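Local coordinates for protein lipoteichoic acid primase (Listeria monocytogenes, PDB 4UOP) that belongs, through its extracellular catalytic domain, to the sulfatase family and carries a bound magnesium ion, at residues B[128-138]-B[161-170]. Numbering follows the deposited sequence.
Sequences TQTYGDRVIPS and YNRDEFYPAV
Helix 163-169 is the helix of a beta-alpha-beta connection between the parallel strands 149-153 and 174-176, and Thr128 in the short helix 127-130 meets the residues leading into it and Phe166 within it. Thr128 OG1, placed between the backbone N and the carbonyl carbon (chi1 61°), donates to Tyr161 O at 2.8 Å, in the carbonyl plane and on a lone pair. The same rotation lays CG2 over the middle of the Phe166 ring, a CH-pi contact 3.5 Å from the centroid and almost on the ring normal. Thr128 O in turn accepts a nearly straight bond, 2.9 Å and 164° at the hydrogen, from Asn162 ND2, so this N-cap residue spends its amide on helix 127-130 rather than on capping its own. The Gln129 and Asn162 amide planes are nearly parallel, 7° apart, with Gln129 OE1 against Asn162 CB. Beyond the type I turn Tyr131-Arg134, where Gly132 passes close to Phe166, Ala169 CB lies 3.2 Å from Arg134 O, a buried carbonyl without a polar partner. Ile136 N then bonds Ala169 O at 2.9 Å, while Ile136 CD1 rests on Ala169 CB. Ser138 OG is modelled 2.4 Å from Val170 O, doubtfully short. Helix 107-117 lies against Thr128 and Ile136 and, through Glu112, holds Arg163 and Tyr167; helix 412-433 meets Tyr131 and Pro137, and the chain just beyond it binds the turn through Arg438.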
# COMPACT_ATOMS: atom_id res chain seq x y z
N THR B 128 -2.92 11.98 -1.17
CA THR B 128 -3.59 12.96 -2.02
C THR B 128 -5.09 12.66 -2.09
O THR B 128 -5.88 13.57 -2.30
CB THR B 128 -2.98 13.03 -3.44
OG1 THR B 128 -3.10 11.77 -4.10
CG2 THR B 128 -1.52 13.46 -3.37
N GLN B 129 -5.47 11.39 -1.92
CA GLN B 129 -6.88 10.99 -1.87
C GLN B 129 -7.45 11.27 -0.49
O GLN B 129 -8.40 12.03 -0.36
CB GLN B 129 -7.02 9.49 -2.14
CG GLN B 129 -6.70 9.09 -3.57
CD GLN B 129 -7.90 9.15 -4.50
OE1 GLN B 129 -8.98 9.63 -4.12
NE2 GLN B 129 -7.72 8.66 -5.71
N THR B 130 -6.85 10.68 0.52
CA THR B 130 -7.39 10.73 1.88
C THR B 130 -7.42 12.13 2.49
O THR B 130 -8.32 12.44 3.28
CB THR B 130 -6.59 9.78 2.79
OG1 THR B 130 -6.61 8.47 2.22
CG2 THR B 130 -7.19 9.72 4.21
N TYR B 131 -6.45 12.98 2.14
CA TYR B 131 -6.35 14.29 2.78
C TYR B 131 -6.59 15.47 1.83
O TYR B 131 -6.30 16.62 2.16
CB TYR B 131 -5.01 14.40 3.50
CG TYR B 131 -4.85 13.36 4.57
CD1 TYR B 131 -5.59 13.44 5.75
CD2 TYR B 131 -4.01 12.26 4.39
CE1 TYR B 131 -5.46 12.48 6.73
CE2 TYR B 131 -3.88 11.30 5.38
CZ TYR B 131 -4.60 11.42 6.55
OH TYR B 131 -4.48 10.47 7.53
N GLY B 132 -7.18 15.19 0.67
CA GLY B 132 -7.58 16.23 -0.25
C GLY B 132 -8.66 17.16 0.28
O GLY B 132 -8.89 18.22 -0.30
N ASP B 133 -9.30 16.78 1.38
CA ASP B 133 -10.31 17.62 2.04
C ASP B 133 -9.76 18.49 3.18
O ASP B 133 -10.54 19.09 3.92
CB ASP B 133 -11.47 16.74 2.56
CG ASP B 133 -11.03 15.74 3.63
OD1 ASP B 133 -9.82 15.62 3.92
OD2 ASP B 133 -11.91 15.04 4.17
N ARG B 134 -8.44 18.56 3.32
CA ARG B 134 -7.82 19.35 4.38
C ARG B 134 -7.22 20.64 3.86
O ARG B 134 -7.02 20.83 2.65
CB ARG B 134 -6.72 18.55 5.08
CG ARG B 134 -7.10 17.15 5.55
CD ARG B 134 -8.38 17.12 6.38
NE ARG B 134 -8.72 15.73 6.73
CZ ARG B 134 -8.35 15.09 7.83
NH1 ARG B 134 -7.63 15.68 8.77
NH2 ARG B 134 -8.72 13.82 7.99
N VAL B 135 -6.95 21.55 4.80
CA VAL B 135 -6.16 22.73 4.52
C VAL B 135 -4.73 22.36 4.90
O VAL B 135 -4.39 22.24 6.08
CB VAL B 135 -6.62 23.95 5.35
CG1 VAL B 135 -5.80 25.19 5.00
CG2 VAL B 135 -8.10 24.21 5.13
N ILE B 136 -3.90 22.15 3.88
CA ILE B 136 -2.58 21.60 4.10
C ILE B 136 -1.51 22.68 3.98
O ILE B 136 -1.37 23.28 2.92
CB ILE B 136 -2.28 20.46 3.08
CG1 ILE B 136 -3.41 19.41 3.10
CG2 ILE B 136 -0.96 19.79 3.42
CD1 ILE B 136 -3.32 18.36 2.01
N PRO B 137 -0.74 22.92 5.06
CA PRO B 137 0.41 23.79 4.95
C PRO B 137 1.40 23.23 3.92
O PRO B 137 1.58 22.01 3.85
CB PRO B 137 1.02 23.78 6.35
CG PRO B 137 -0.09 23.35 7.25
CD PRO B 137 -0.89 22.39 6.43
N SER B 138 2.02 24.10 3.14
CA SER B 138 2.73 23.64 1.98
C SER B 138 3.64 24.69 1.39
O SER B 138 3.62 25.87 1.79
CB SER B 138 1.73 23.21 0.91
OG SER B 138 1.18 24.34 0.27
N TYR B 161 -5.63 10.42 -9.07
CA TYR B 161 -5.09 10.55 -7.71
C TYR B 161 -5.71 11.70 -6.90
O TYR B 161 -5.09 12.20 -5.96
CB TYR B 161 -3.56 10.72 -7.73
CG TYR B 161 -2.84 9.84 -8.72
CD1 TYR B 161 -3.06 8.47 -8.75
CD2 TYR B 161 -1.93 10.38 -9.63
CE1 TYR B 161 -2.40 7.66 -9.67
CE2 TYR B 161 -1.26 9.58 -10.54
CZ TYR B 161 -1.50 8.22 -10.57
OH TYR B 161 -0.81 7.44 -11.48
N ASN B 162 -6.92 12.10 -7.27
CA ASN B 162 -7.62 13.16 -6.56
C ASN B 162 -6.89 14.52 -6.66
O ASN B 162 -7.01 15.35 -5.77
CB ASN B 162 -7.80 12.76 -5.09
CG ASN B 162 -8.87 13.57 -4.39
OD1 ASN B 162 -9.92 13.83 -4.95
ND2 ASN B 162 -8.61 13.95 -3.14
N ARG B 163 -6.16 14.74 -7.75
CA ARG B 163 -5.38 15.97 -7.91
C ARG B 163 -6.25 17.23 -7.91
O ARG B 163 -5.84 18.27 -7.39
CB ARG B 163 -4.53 15.94 -9.19
CG ARG B 163 -3.20 15.22 -9.01
CD ARG B 163 -2.60 14.86 -10.37
NE ARG B 163 -1.24 14.31 -10.24
CZ ARG B 163 -0.71 13.42 -11.09
NH1 ARG B 163 -1.40 12.96 -12.13
NH2 ARG B 163 0.53 12.98 -10.90
N ASP B 164 -7.45 17.12 -8.48
CA ASP B 164 -8.38 18.26 -8.54
C ASP B 164 -8.88 18.72 -7.17
O ASP B 164 -9.31 19.86 -7.02
CB ASP B 164 -9.54 18.00 -9.52
CG ASP B 164 -10.34 16.76 -9.20
OD1 ASP B 164 -10.11 16.11 -8.14
OD2 ASP B 164 -11.20 16.41 -10.04
N GLU B 165 -8.80 17.85 -6.16
CA GLU B 165 -8.97 18.27 -4.75
C GLU B 165 -7.66 18.54 -4.01
O GLU B 165 -7.57 19.44 -3.17
CB GLU B 165 -9.75 17.20 -3.98
CG GLU B 165 -11.12 16.89 -4.55
CD GLU B 165 -12.05 18.09 -4.53
OE1 GLU B 165 -11.94 18.93 -3.59
OE2 GLU B 165 -12.90 18.21 -5.44
N PHE B 166 -6.64 17.74 -4.30
CA PHE B 166 -5.35 17.87 -3.64
C PHE B 166 -4.67 19.21 -3.93
O PHE B 166 -4.09 19.83 -3.04
CB PHE B 166 -4.45 16.70 -4.03
CG PHE B 166 -3.03 16.84 -3.59
CD1 PHE B 166 -2.71 16.95 -2.25
CD2 PHE B 166 -2.00 16.85 -4.53
CE1 PHE B 166 -1.39 17.07 -1.85
CE2 PHE B 166 -0.69 16.97 -4.13
CZ PHE B 166 -0.38 17.08 -2.79
N TYR B 167 -4.72 19.66 -5.17
CA TYR B 167 -4.03 20.88 -5.54
C TYR B 167 -4.58 22.12 -4.80
O TYR B 167 -3.78 22.91 -4.28
CB TYR B 167 -3.95 21.04 -7.05
CG TYR B 167 -3.04 20.06 -7.77
CD1 TYR B 167 -1.94 19.46 -7.14
CD2 TYR B 167 -3.25 19.75 -9.10
CE1 TYR B 167 -1.11 18.59 -7.82
CE2 TYR B 167 -2.43 18.88 -9.78
CZ TYR B 167 -1.36 18.30 -9.13
OH TYR B 167 -0.54 17.44 -9.81
N PRO B 168 -5.92 22.27 -4.71
CA PRO B 168 -6.54 23.27 -3.82
C PRO B 168 -6.20 23.07 -2.34
O PRO B 168 -5.97 24.05 -1.64
CB PRO B 168 -8.04 23.04 -4.02
CG PRO B 168 -8.16 22.44 -5.37
CD PRO B 168 -6.91 21.67 -5.62
N ALA B 169 -6.17 21.81 -1.88
CA ALA B 169 -5.82 21.51 -0.51
C ALA B 169 -4.45 22.06 -0.12
O ALA B 169 -4.27 22.54 1.00
CB ALA B 169 -5.87 20.01 -0.25
N VAL B 170 -3.47 21.96 -1.02
CA VAL B 170 -2.14 22.50 -0.73
C VAL B 170 -2.00 23.96 -1.11
O VAL B 170 -0.95 24.56 -0.88
CB VAL B 170 -0.97 21.68 -1.34
CG1 VAL B 170 -0.89 20.31 -0.71
CG2 VAL B 170 -1.07 21.57 -2.86
O HOH W 1 -12.13 17.53 -0.96